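Local coordinates for Mlr3007 protein (Mesorhizobium loti, PDB 3QQM) that probably transfers amino groups between branched-chain amino acids and 2-oxoglutarate, using pyridoxal 5'-phosphate as cofactor, at residues K97-R102 against L206-S211; I154-A159 against C173-G178; D62-A67 against M71-A76; L75-A78 against D82-A85; E139-L142 against E148-E151. All blocks are in the same frame, centred on the assembly; numbering follows the deposited sequence. Where two conformers were deposited one is given.

How the contacts relate
The five contacts fall into two groups. Contacts 3 and 4 come first along the chain, their centres about 12 Å apart, and share L75 and A76 on strand 71-78 of the four-stranded antiparallel sheet. Contacts 1, 5 and 2 all reach the mixed six-stranded sheet, with centres about 8 to 12 Å apart: the 97-102 side of contact 1 leads off, contacts 5 and 2 follow, and residues 206-211 close the set. Contact 1 lies about 25 Å from contact 3, centre to centre. The lysine carrying the cofactor, at position 118, falls in the long excursion between the two segments of contact 1, and S211 N at the end of that contact bonds its phosphate.

Contact 1: K97-R102 against L206-S211; sequences KVWILR and LFVGNS. With EDO (1,2-ethanediol), chain V; EDO (1,2-ethanediol), chain B.
Inside the six-stranded sheet, W99 and L101 of strand 99-103 face L206 and V208 of strand 205-210 across a buried apolar layer, consistent with the pseudobarrel of class-IV aminotransferases. These strands are not sheet neighbours, since 214-220 runs between them, and their segments cross almost squarely, at 95°. V208 divides its two methyls between two partners. With CG1 anti to the carbonyl carbon (chi1 -73°), that methyl slides alongside L101, 3.8 Å from L101 CD1, while V208 CG2 meets W99 CE3, also at 3.8 Å. The W99 and V208 side chains cross at about a right angle, the methyl coming obliquely to the ring. L206 arrives end-on, its CD2 tip 4.0 Å from L101 CD1, so L101 CD1 touches both L206 and V208. The layer is extended by the CB of E139, which touches both W99 and L101, and by T155, which touches V208. Near the start of strand 205-210 an ethanediol, probably from the crystallisation liquor, bridges the backbone of L206: L206 N gives a bond of 3.3 Å to its O1, and its O2 gives one of 3.2 Å to L206 O. The direct contact thus rests on apolar packing; W99 and L101 get their backbone bonds from strand 214-220, and the phosphate of the pyridoxal-phosphate lysine at position 118 is met by S211 N.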
# COMPACT_ATOMS: atom_id res chain seq x y z
N LYS A 97 -4.51 18.51 5.35
CA LYS A 97 -5.04 17.91 4.14
C LYS A 97 -5.95 16.72 4.43
O LYS A 97 -5.58 15.83 5.18
CB LYS A 97 -3.88 17.46 3.24
CG LYS A 97 -4.28 16.92 1.87
CD LYS A 97 -4.96 17.98 0.99
CE LYS A 97 -5.32 17.41 -0.37
NZ LYS A 97 -6.09 18.35 -1.23
N VAL A 98 -7.15 16.74 3.84
CA VAL A 98 -8.10 15.64 3.97
C VAL A 98 -8.37 15.10 2.58
O VAL A 98 -8.75 15.84 1.69
CB VAL A 98 -9.43 16.07 4.62
CG1 VAL A 98 -10.44 14.89 4.62
CG2 VAL A 98 -9.21 16.57 6.05
N TRP A 99 -8.12 13.81 2.39
CA TRP A 99 -8.35 13.13 1.11
C TRP A 99 -9.81 12.71 0.92
O TRP A 99 -10.43 12.16 1.85
CB TRP A 99 -7.45 11.88 1.03
CG TRP A 99 -6.12 12.12 0.43
CD1 TRP A 99 -5.45 13.31 0.35
CD2 TRP A 99 -5.21 11.12 -0.00
NE1 TRP A 99 -4.24 13.12 -0.24
CE2 TRP A 99 -4.04 11.79 -0.44
CE3 TRP A 99 -5.28 9.74 -0.12
CZ2 TRP A 99 -2.97 11.12 -0.98
CZ3 TRP A 99 -4.22 9.07 -0.65
CH2 TRP A 99 -3.07 9.76 -1.09
N ILE A 100 -10.33 12.99 -0.27
CA ILE A 100 -11.69 12.64 -0.64
C ILE A 100 -11.67 11.24 -1.23
O ILE A 100 -10.85 10.96 -2.11
CB ILE A 100 -12.26 13.59 -1.72
CG1 ILE A 100 -12.20 15.06 -1.27
CG2 ILE A 100 -13.70 13.19 -2.08
CD1 ILE A 100 -12.70 16.03 -2.33
N LEU A 101 -12.55 10.37 -0.74
CA LEU A 101 -12.62 9.00 -1.23
C LEU A 101 -13.90 8.77 -1.98
O LEU A 101 -14.92 9.35 -1.64
CB LEU A 101 -12.60 8.00 -0.07
CG LEU A 101 -11.46 8.16 0.91
CD1 LEU A 101 -11.61 7.16 2.03
CD2 LEU A 101 -10.13 7.98 0.20
N ARG A 102 -13.83 7.88 -2.98
CA ARG A 102 -14.99 7.46 -3.76
C ARG A 102 -14.88 5.93 -3.95
O ARG A 102 -13.77 5.35 -3.88
CB ARG A 102 -15.04 8.13 -5.13
CG ARG A 102 -14.99 9.64 -5.12
CD ARG A 102 -16.21 10.25 -4.58
NE ARG A 102 -17.32 10.11 -5.52
CZ ARG A 102 -17.68 11.03 -6.43
NH1 ARG A 102 -17.02 12.18 -6.54
NH2 ARG A 102 -18.69 10.78 -7.23
N LEU A 206 -12.11 8.63 9.78
CA LEU A 206 -11.73 7.75 8.72
C LEU A 206 -10.39 8.16 8.19
O LEU A 206 -10.07 9.35 8.14
CB LEU A 206 -12.79 7.84 7.62
CG LEU A 206 -12.59 6.97 6.39
CD1 LEU A 206 -12.51 5.50 6.76
CD2 LEU A 206 -13.71 7.22 5.40
N PHE A 207 -9.59 7.16 7.84
CA PHE A 207 -8.27 7.37 7.30
C PHE A 207 -7.95 6.33 6.25
O PHE A 207 -8.56 5.27 6.20
CB PHE A 207 -7.17 7.17 8.37
CG PHE A 207 -7.36 7.99 9.61
CD1 PHE A 207 -8.10 7.52 10.65
CD2 PHE A 207 -6.72 9.22 9.76
CE1 PHE A 207 -8.25 8.27 11.80
CE2 PHE A 207 -6.86 9.98 10.91
CZ PHE A 207 -7.62 9.51 11.93
N VAL A 208 -6.98 6.65 5.41
CA VAL A 208 -6.41 5.69 4.47
C VAL A 208 -4.94 5.87 4.74
O VAL A 208 -4.52 6.92 5.20
CB VAL A 208 -6.77 5.92 2.99
CG1 VAL A 208 -8.25 5.53 2.74
CG2 VAL A 208 -6.47 7.36 2.54
N GLY A 209 -4.14 4.84 4.54
CA GLY A 209 -2.71 5.00 4.78
C GLY A 209 -1.82 3.97 4.15
O GLY A 209 -2.29 2.95 3.64
N ASN A 210 -0.53 4.30 4.13
CA ASN A 210 0.50 3.42 3.63
C ASN A 210 1.79 3.72 4.36
O ASN A 210 1.87 4.66 5.15
CB ASN A 210 0.66 3.48 2.11
CG ASN A 210 0.99 4.86 1.59
OD1 ASN A 210 1.67 5.65 2.23
ND2 ASN A 210 0.56 5.12 0.38
N SER A 211 2.80 2.88 4.15
CA SER A 211 4.07 3.05 4.84
C SER A 211 4.74 4.37 4.47
O SER A 211 5.36 5.00 5.30
CB SER A 211 5.02 1.89 4.54
OG SER A 211 6.15 1.97 5.38
C1 EDO V . -11.67 12.63 8.77
O1 EDO V . -12.78 11.74 8.97
C2 EDO V . -10.86 12.78 10.06
O2 EDO V . -10.15 11.57 10.38
C1 EDO B . -7.39 18.14 -4.65
O1 EDO B . -6.98 17.17 -3.67
C2 EDO B . -8.67 17.69 -5.35
O2 EDO B . -9.64 17.19 -4.41

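Contact 2: I154-A159 against C173-G178; sequences ITNVFA and CGLLPG
N156 reaches from the start of strand 156-160 to the loop 173-178 and sets its carboxamide against the backbones of L176 and G178. CG lies anti to the carbonyl carbon (chi1 -74°), and this carries the amide toward the loop with its two ends on different partners. ND2 donates to L176 O at 3.1 Å, an N-H...O angle of 153°. The acceptor is tilted slightly out of the amide plane, and the donor comes in nearly head-on to the carbonyl. The other end, N156 OD1, rests 3.2 Å from G178 CA; a beta carbon at that position would run straight into OD1, so the lack of a side chain lets the amide come this close. L175 crosses N156 at about a right angle and brings its CD1 to 3.8 Å from N156 ND2, an apolar methyl beside the amide nitrogen. L176 O has a second, weak donor in G178 N at 2.7 Å, so it has one sound donor from the strand and one weak one from its own loop. The hydrogen bond fixes which way round the amide lies, with nitrogen toward L176. G178 sits at the N-cap of helix 179-186, whose R181 touches both N156 and L175. E151 OE1 of strand 149-152 accepts a bond from L176 N, and the backbone of N156 pairs with G209 of strand 205-210, placing the loop between the helix start and the edge of the six-stranded sheet.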
# COMPACT_ATOMS: atom_id res chain seq x y z
N ILE A 154 -3.77 2.46 -3.42
CA ILE A 154 -2.39 2.51 -2.90
C ILE A 154 -2.33 2.63 -1.38
O ILE A 154 -1.28 2.97 -0.81
CB ILE A 154 -1.56 3.67 -3.52
CG1 ILE A 154 -2.21 5.02 -3.19
CG2 ILE A 154 -1.41 3.47 -5.01
CD1 ILE A 154 -1.43 6.25 -3.69
N THR A 155 -3.45 2.34 -0.73
CA THR A 155 -3.55 2.46 0.71
C THR A 155 -4.47 1.41 1.30
O THR A 155 -5.23 0.78 0.59
CB THR A 155 -4.17 3.81 1.09
OG1 THR A 155 -5.41 3.96 0.39
CG2 THR A 155 -3.28 5.01 0.72
N ASN A 156 -4.33 1.21 2.61
CA ASN A 156 -5.22 0.38 3.38
C ASN A 156 -6.18 1.36 4.07
O ASN A 156 -5.83 2.52 4.27
CB ASN A 156 -4.47 -0.49 4.37
CG ASN A 156 -3.74 -1.65 3.71
OD1 ASN A 156 -2.51 -1.75 3.77
ND2 ASN A 156 -4.49 -2.53 3.03
N VAL A 157 -7.37 0.89 4.44
CA VAL A 157 -8.42 1.71 5.05
C VAL A 157 -8.50 1.48 6.54
O VAL A 157 -8.34 0.38 7.02
CB VAL A 157 -9.79 1.36 4.42
CG1 VAL A 157 -10.92 2.20 5.05
CG2 VAL A 157 -9.74 1.55 2.91
N PHE A 158 -8.77 2.55 7.28
CA PHE A 158 -8.85 2.50 8.73
C PHE A 158 -10.01 3.37 9.15
O PHE A 158 -10.03 4.60 8.88
CB PHE A 158 -7.56 3.01 9.35
CG PHE A 158 -6.34 2.25 8.90
CD1 PHE A 158 -5.66 2.64 7.77
CD2 PHE A 158 -5.89 1.17 9.61
CE1 PHE A 158 -4.56 1.97 7.34
CE2 PHE A 158 -4.81 0.47 9.18
CZ PHE A 158 -4.12 0.87 8.04
N ALA A 159 -11.00 2.74 9.80
CA ALA A 159 -12.21 3.42 10.20
C ALA A 159 -12.44 3.34 11.70
O ALA A 159 -12.38 2.26 12.30
CB ALA A 159 -13.39 2.84 9.44
N CYS A 173 -10.65 -10.69 3.03
CA CYS A 173 -11.55 -9.93 2.14
C CYS A 173 -10.95 -9.74 0.72
O CYS A 173 -11.68 -9.52 -0.26
CB CYS A 173 -11.90 -8.55 2.73
SG CYS A 173 -13.06 -8.54 4.17
N GLY A 174 -9.62 -9.79 0.63
CA GLY A 174 -8.91 -9.63 -0.64
C GLY A 174 -8.27 -8.26 -0.69
O GLY A 174 -8.88 -7.29 -1.15
N LEU A 175 -7.05 -8.19 -0.17
CA LEU A 175 -6.26 -6.94 -0.13
C LEU A 175 -4.79 -7.22 0.21
O LEU A 175 -4.41 -8.34 0.59
CB LEU A 175 -6.80 -5.96 0.92
CG LEU A 175 -7.01 -6.60 2.31
CD1 LEU A 175 -6.45 -5.76 3.46
CD2 LEU A 175 -8.48 -6.98 2.51
N LEU A 176 -3.97 -6.18 0.07
CA LEU A 176 -2.57 -6.26 0.39
C LEU A 176 -2.34 -6.08 1.89
O LEU A 176 -2.85 -5.14 2.49
CB LEU A 176 -1.83 -5.16 -0.33
CG LEU A 176 -0.32 -5.19 -0.15
CD1 LEU A 176 0.24 -6.31 -0.95
CD2 LEU A 176 0.33 -3.85 -0.56
N PRO A 177 -1.60 -7.01 2.52
CA PRO A 177 -1.31 -6.78 3.91
C PRO A 177 -0.26 -5.70 3.96
O PRO A 177 0.93 -6.00 3.86
CB PRO A 177 -0.76 -8.13 4.40
CG PRO A 177 -0.20 -8.77 3.19
CD PRO A 177 -1.14 -8.33 2.08
N GLY A 178 -0.70 -4.45 4.02
CA GLY A 178 0.21 -3.33 4.07
C GLY A 178 1.10 -3.31 5.29
O GLY A 178 0.76 -3.86 6.35

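Contact 3: D62-A67 against M71-A76; sequences DALDGA and MRTRLA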
# COMPACT_ATOMS: atom_id res chain seq x y z
N ASP A 62 23.18 2.59 -3.00
CA ASP A 62 23.51 3.50 -4.11
C ASP A 62 22.43 4.54 -4.37
O ASP A 62 22.74 5.69 -4.64
CB ASP A 62 23.76 2.75 -5.41
CG ASP A 62 25.05 1.95 -5.38
OD1 ASP A 62 25.80 2.02 -4.37
OD2 ASP A 62 25.30 1.24 -6.39
N ALA A 63 21.16 4.13 -4.31
CA ALA A 63 20.04 5.05 -4.55
C ALA A 63 19.96 6.17 -3.52
O ALA A 63 19.61 7.31 -3.85
CB ALA A 63 18.72 4.28 -4.61
N LEU A 64 20.33 5.86 -2.28
CA LEU A 64 20.28 6.83 -1.18
C LEU A 64 21.60 7.51 -0.85
O LEU A 64 21.68 8.31 0.06
CB LEU A 64 19.65 6.19 0.06
CG LEU A 64 18.12 6.06 -0.02
CD1 LEU A 64 17.48 7.47 -0.10
CD2 LEU A 64 17.64 5.19 -1.19
N ASP A 65 22.62 7.22 -1.62
CA ASP A 65 23.91 7.83 -1.40
C ASP A 65 23.81 9.37 -1.51
O ASP A 65 23.42 9.90 -2.56
CB ASP A 65 24.91 7.30 -2.44
CG ASP A 65 26.35 7.73 -2.14
OD1 ASP A 65 26.79 7.59 -0.97
OD2 ASP A 65 27.05 8.17 -3.09
N GLY A 66 24.14 10.08 -0.43
CA GLY A 66 24.14 11.55 -0.43
C GLY A 66 22.80 12.18 -0.16
O GLY A 66 22.68 13.40 -0.17
N ALA A 67 21.78 11.37 0.08
CA ALA A 67 20.47 11.90 0.35
C ALA A 67 20.53 12.80 1.60
O ALA A 67 21.08 12.41 2.62
CB ALA A 67 19.50 10.80 0.52
N MSE A 71 13.22 10.81 1.40
CA MSE A 71 13.08 10.38 0.02
C MSE A 71 12.04 9.29 -0.15
O MSE A 71 11.92 8.43 0.72
CB MSE A 71 14.42 9.80 -0.48
CG MSE A 71 15.66 10.67 -0.26
SE MSE A 71 15.71 12.31 -1.34
CE MSE A 71 15.96 11.50 -3.06
N ARG A 72 11.27 9.35 -1.23
CA ARG A 72 10.34 8.28 -1.57
C ARG A 72 11.24 7.34 -2.33
O ARG A 72 11.96 7.76 -3.25
CB ARG A 72 9.22 8.75 -2.48
CG ARG A 72 8.29 7.63 -2.96
CD ARG A 72 7.22 8.13 -3.90
NE ARG A 72 6.45 7.00 -4.48
CZ ARG A 72 6.82 6.32 -5.58
NH1 ARG A 72 7.94 6.63 -6.22
NH2 ARG A 72 6.07 5.30 -6.03
N THR A 73 11.27 6.09 -1.90
CA THR A 73 12.12 5.11 -2.48
C THR A 73 11.34 3.94 -3.01
O THR A 73 10.58 3.34 -2.28
CB THR A 73 13.10 4.59 -1.44
OG1 THR A 73 13.82 5.71 -0.87
CG2 THR A 73 14.06 3.56 -2.06
N ARG A 74 11.53 3.61 -4.29
CA ARG A 74 10.84 2.48 -4.88
C ARG A 74 11.86 1.38 -5.18
O ARG A 74 12.78 1.57 -5.98
CB ARG A 74 10.11 2.85 -6.18
CG ARG A 74 9.26 1.69 -6.71
CD ARG A 74 8.80 1.84 -8.15
NE ARG A 74 9.95 1.90 -9.06
CZ ARG A 74 10.35 3.00 -9.70
NH1 ARG A 74 9.65 4.14 -9.65
NH2 ARG A 74 11.42 2.95 -10.47
N LEU A 75 11.64 0.21 -4.58
CA LEU A 75 12.49 -0.98 -4.76
C LEU A 75 11.69 -1.98 -5.58
O LEU A 75 10.53 -2.21 -5.26
CB LEU A 75 12.83 -1.59 -3.42
CG LEU A 75 13.76 -2.80 -3.43
CD1 LEU A 75 15.15 -2.43 -3.97
CD2 LEU A 75 13.85 -3.41 -2.00
N ALA A 76 12.29 -2.54 -6.63
CA ALA A 76 11.60 -3.52 -7.49
C ALA A 76 12.48 -4.74 -7.74
O ALA A 76 13.68 -4.62 -7.93
CB ALA A 76 11.18 -2.89 -8.81
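L64 lies alongside M71, a selenomethionine here, and the two side chains slide past each other in opposite directions. L64 CD1 touches M71 CG at 3.7 Å and M71 CB at 3.9 Å. Its other methyl reaches T73 end-on: L64 CD2 is 3.9 Å from T73 OG1 and 4.0 Å from T73 CG2. A67 supplies the remaining contact, its CB 3.9 Å from M71 CG. The bend of M71 at chi2 (-69°) carries the selenium off from L64, so CB and CG make the contact with it. The T73 hydroxyl is buried beside the leucine methyl and finds no hydrogen-bonding partner in the model. Shortening L64 to an alanine removes both methyl branches and is likely to open a gap beside M71 and T73, setting the M71 chain free to turn. The contact brings the end of helix 53-64 down onto strand 71-78 of the four-stranded antiparallel sheet, and a type II turn from L64 to A67 makes the change of direction. That turn is closed by A67 N donating to L64 O at 3.1 Å, and G66 takes its positive-phi position. By this turn A67 comes back level with the start of the strand, where its CB can join L64 on M71. Further out, W24 of the adjacent strand 17-25 packs on both L64 and A67 and pairs through its backbone with M71. L60, one turn earlier in helix 53-64, touches T73, and the backbone of T73 pairs with M22.

Contact 4: L75-A78 against D82-A85; sequences LALA and DATA. With EDO (1,2-ethanediol), chain Q.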
# COMPACT_ATOMS: atom_id res chain seq x y z
N LEU A 75 11.64 0.21 -4.58
CA LEU A 75 12.49 -0.98 -4.76
C LEU A 75 11.69 -1.98 -5.58
O LEU A 75 10.53 -2.21 -5.26
CB LEU A 75 12.83 -1.59 -3.42
CG LEU A 75 13.76 -2.80 -3.43
CD1 LEU A 75 15.15 -2.43 -3.97
CD2 LEU A 75 13.85 -3.41 -2.00
N ALA A 76 12.29 -2.54 -6.63
CA ALA A 76 11.60 -3.52 -7.49
C ALA A 76 12.48 -4.74 -7.74
O ALA A 76 13.68 -4.62 -7.93
CB ALA A 76 11.18 -2.89 -8.81
N LEU A 77 11.84 -5.91 -7.76
CA LEU A 77 12.52 -7.18 -7.99
C LEU A 77 11.83 -8.01 -9.08
O LEU A 77 10.62 -8.25 -9.03
CB LEU A 77 12.52 -7.97 -6.69
CG LEU A 77 13.20 -9.33 -6.68
CD1 LEU A 77 14.72 -9.18 -6.85
CD2 LEU A 77 12.84 -10.06 -5.38
N ALA A 78 12.61 -8.44 -10.05
CA ALA A 78 12.13 -9.30 -11.13
C ALA A 78 12.44 -10.75 -10.75
O ALA A 78 13.37 -11.02 -9.97
CB ALA A 78 12.78 -8.94 -12.46
N ASP A 82 16.89 -9.64 -10.94
CA ASP A 82 17.23 -8.26 -11.33
C ASP A 82 16.49 -7.33 -10.40
O ASP A 82 15.31 -7.60 -10.05
CB ASP A 82 16.90 -7.93 -12.81
CG ASP A 82 17.81 -8.69 -13.83
OD1 ASP A 82 18.79 -9.34 -13.42
OD2 ASP A 82 17.53 -8.62 -15.07
N ALA A 83 17.17 -6.28 -9.95
CA ALA A 83 16.59 -5.31 -9.02
C ALA A 83 16.93 -3.86 -9.32
O ALA A 83 17.99 -3.54 -9.85
CB ALA A 83 17.04 -5.63 -7.61
N THR A 84 16.01 -2.98 -8.94
CA THR A 84 16.19 -1.57 -9.09
C THR A 84 15.72 -0.85 -7.85
O THR A 84 14.86 -1.34 -7.12
CB THR A 84 15.40 -0.99 -10.32
OG1 THR A 84 13.98 -1.17 -10.12
CG2 THR A 84 15.85 -1.64 -11.63
N ALA A 85 16.31 0.32 -7.62
CA ALA A 85 15.94 1.19 -6.53
C ALA A 85 16.00 2.63 -7.06
O ALA A 85 16.98 3.04 -7.69
CB ALA A 85 16.84 1.02 -5.34
C1 EDO Q . 14.22 -5.38 -12.64
O1 EDO Q . 13.47 -5.00 -13.80
C2 EDO Q . 13.60 -4.79 -11.36
O2 EDO Q . 12.99 -3.51 -11.57
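A76 and T84 exchange two backbone hydrogen bonds, the only fully doubled pair of this antiparallel hairpin segment: A76 N to T84 O at 2.9 Å and T84 N to A76 O at 3.0 Å. The first donor is tilted from the carbonyl plane, whereas the second lies in it. A78 N adds a third bond, 2.8 Å to D82 O and almost straight at 178°. Each of these acceptors also receives a CA-H from the opposite strand, the shortest being A83 CA to A76 O at 3.2 Å. L75 with A85 and L77 with A83 are non-hydrogen-bonded pairs, and the polar backbone of the two leucines is turned to strand 17-25, where E20 and L18 take it up. On the leucine face L75 CD1 lies 4.1 Å from A85 CB and close to T84 O. On the other face T84 holds OG1 between its backbone N and carbonyl carbon (chi1 63°), placing the hydroxyl 3.5 Å from A76 CB. T84 OG1 shares a bond of 2.9 Å with O2 of an ethanediol, and either of the two could be the donor; this molecule, probably from the crystallisation liquor, is also bonded to E17. D82 N, at the turn, is met by the N80 side chain. The strand pairing rests on the three backbone bonds, while L75 and L77 carry their face onto helices 53-64 and 33-47.

Contact 5: E139-L142 against E148-E151; sequences EVLL and EICE. With EDO (1,2-ethanediol), chain T.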
# COMPACT_ATOMS: atom_id res chain seq x y z
N GLU A 139 -8.27 9.38 -3.48
CA GLU A 139 -8.08 7.93 -3.41
C GLU A 139 -9.40 7.22 -3.72
O GLU A 139 -10.47 7.69 -3.38
CB GLU A 139 -7.51 7.53 -2.04
CG GLU A 139 -7.33 6.02 -1.76
CD GLU A 139 -6.40 5.29 -2.74
OE1 GLU A 139 -6.59 5.40 -3.96
OE2 GLU A 139 -5.53 4.50 -2.27
N VAL A 140 -9.29 6.06 -4.35
CA VAL A 140 -10.41 5.27 -4.77
C VAL A 140 -10.41 3.97 -4.02
O VAL A 140 -9.40 3.26 -4.00
CB VAL A 140 -10.31 5.00 -6.30
CG1 VAL A 140 -11.46 4.13 -6.81
CG2 VAL A 140 -10.27 6.30 -7.03
N LEU A 141 -11.55 3.63 -3.41
CA LEU A 141 -11.66 2.38 -2.70
C LEU A 141 -12.28 1.31 -3.59
O LEU A 141 -13.07 1.61 -4.50
CB LEU A 141 -12.52 2.53 -1.44
CG LEU A 141 -12.15 3.61 -0.42
CD1 LEU A 141 -13.05 3.50 0.83
CD2 LEU A 141 -10.66 3.53 -0.04
N LEU A 142 -11.91 0.05 -3.32
CA LEU A 142 -12.44 -1.10 -4.02
C LEU A 142 -13.05 -2.08 -3.01
O LEU A 142 -12.50 -2.28 -1.92
CB LEU A 142 -11.33 -1.85 -4.79
CG LEU A 142 -10.60 -1.13 -5.92
CD1 LEU A 142 -9.59 -0.16 -5.32
CD2 LEU A 142 -9.88 -2.11 -6.82
N GLU A 148 -17.77 -5.94 0.48
CA GLU A 148 -16.97 -5.58 1.63
C GLU A 148 -15.81 -4.75 1.14
O GLU A 148 -15.13 -5.11 0.18
CB GLU A 148 -16.49 -6.87 2.32
CG GLU A 148 -17.67 -7.75 2.80
CD GLU A 148 -17.33 -9.20 3.10
OE1 GLU A 148 -16.22 -9.68 2.75
OE2 GLU A 148 -18.23 -9.86 3.66
N ILE A 149 -15.61 -3.61 1.78
CA ILE A 149 -14.52 -2.75 1.43
C ILE A 149 -13.24 -3.48 1.75
O ILE A 149 -13.13 -4.11 2.81
CB ILE A 149 -14.53 -1.44 2.25
CG1 ILE A 149 -15.69 -0.56 1.81
CG2 ILE A 149 -13.20 -0.67 2.08
CD1 ILE A 149 -15.56 -0.04 0.36
N CYS A 150 -12.29 -3.39 0.83
CA CYS A 150 -11.01 -4.03 1.02
C CYS A 150 -9.86 -3.03 1.29
O CYS A 150 -9.17 -3.09 2.34
CB CYS A 150 -10.67 -4.86 -0.21
SG CYS A 150 -11.79 -6.24 -0.63
N GLU A 151 -9.67 -2.11 0.36
CA GLU A 151 -8.54 -1.18 0.41
C GLU A 151 -8.64 -0.12 -0.66
O GLU A 151 -9.59 -0.09 -1.46
CB GLU A 151 -7.25 -1.99 0.15
CG GLU A 151 -7.27 -2.70 -1.25
CD GLU A 151 -6.07 -3.66 -1.52
OE1 GLU A 151 -5.04 -3.60 -0.80
OE2 GLU A 151 -6.18 -4.47 -2.48
C1 EDO T . -2.82 7.65 -6.47
O1 EDO T . -2.90 8.12 -7.82
C2 EDO T . -3.94 8.26 -5.64
O2 EDO T . -5.11 7.44 -5.65
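L142 meets C150 and E151 through its backbone in the beta hairpin 139-143/149-152, at one margin of the mixed six-stranded sheet. The first segment starts with E139, whose carboxylate turns back onto its own strand: V140 N donates to E139 OE1 at 2.8 Å, on the anti side and 29° out of the carboxylate plane. T153 OG1 also bonds to OE1, and T155 OG1 and I154 N bond to OE2, so the carboxylate ties the strand to the chain just after 148-151. With an alanine in place of E139, the T153 and T155 hydroxyls and the N-H groups of V140 and I154 would probably be left without the carboxylate that takes up their hydrogens. V140 points away from the second segment and packs on A128 and R129 of helix 123-130. L141 CA comes 3.5 Å from E151 O, and L141 CD1 brushes I149 CG2 at 4.4 Å, with Y197 and L200 of helix 197-200 touching both side chains. L142 carries the pairing. Its N donates to E151 O at 3.0 Å, almost exactly in line with the carbonyl, and its O receives C150 N, also at 3.0 Å. C150 and E151 are thus both opposite L142, a beta bulge, consistent with the classic type, with C150 in the helical backbone region (psi -57°), and the strands diverge to 130° between their directions. E151 sends its carboxylate outside the hairpin, with OE2 bonded to Y125 OH. At the bulge itself C150 CB lies 3.6 Å from L142 O.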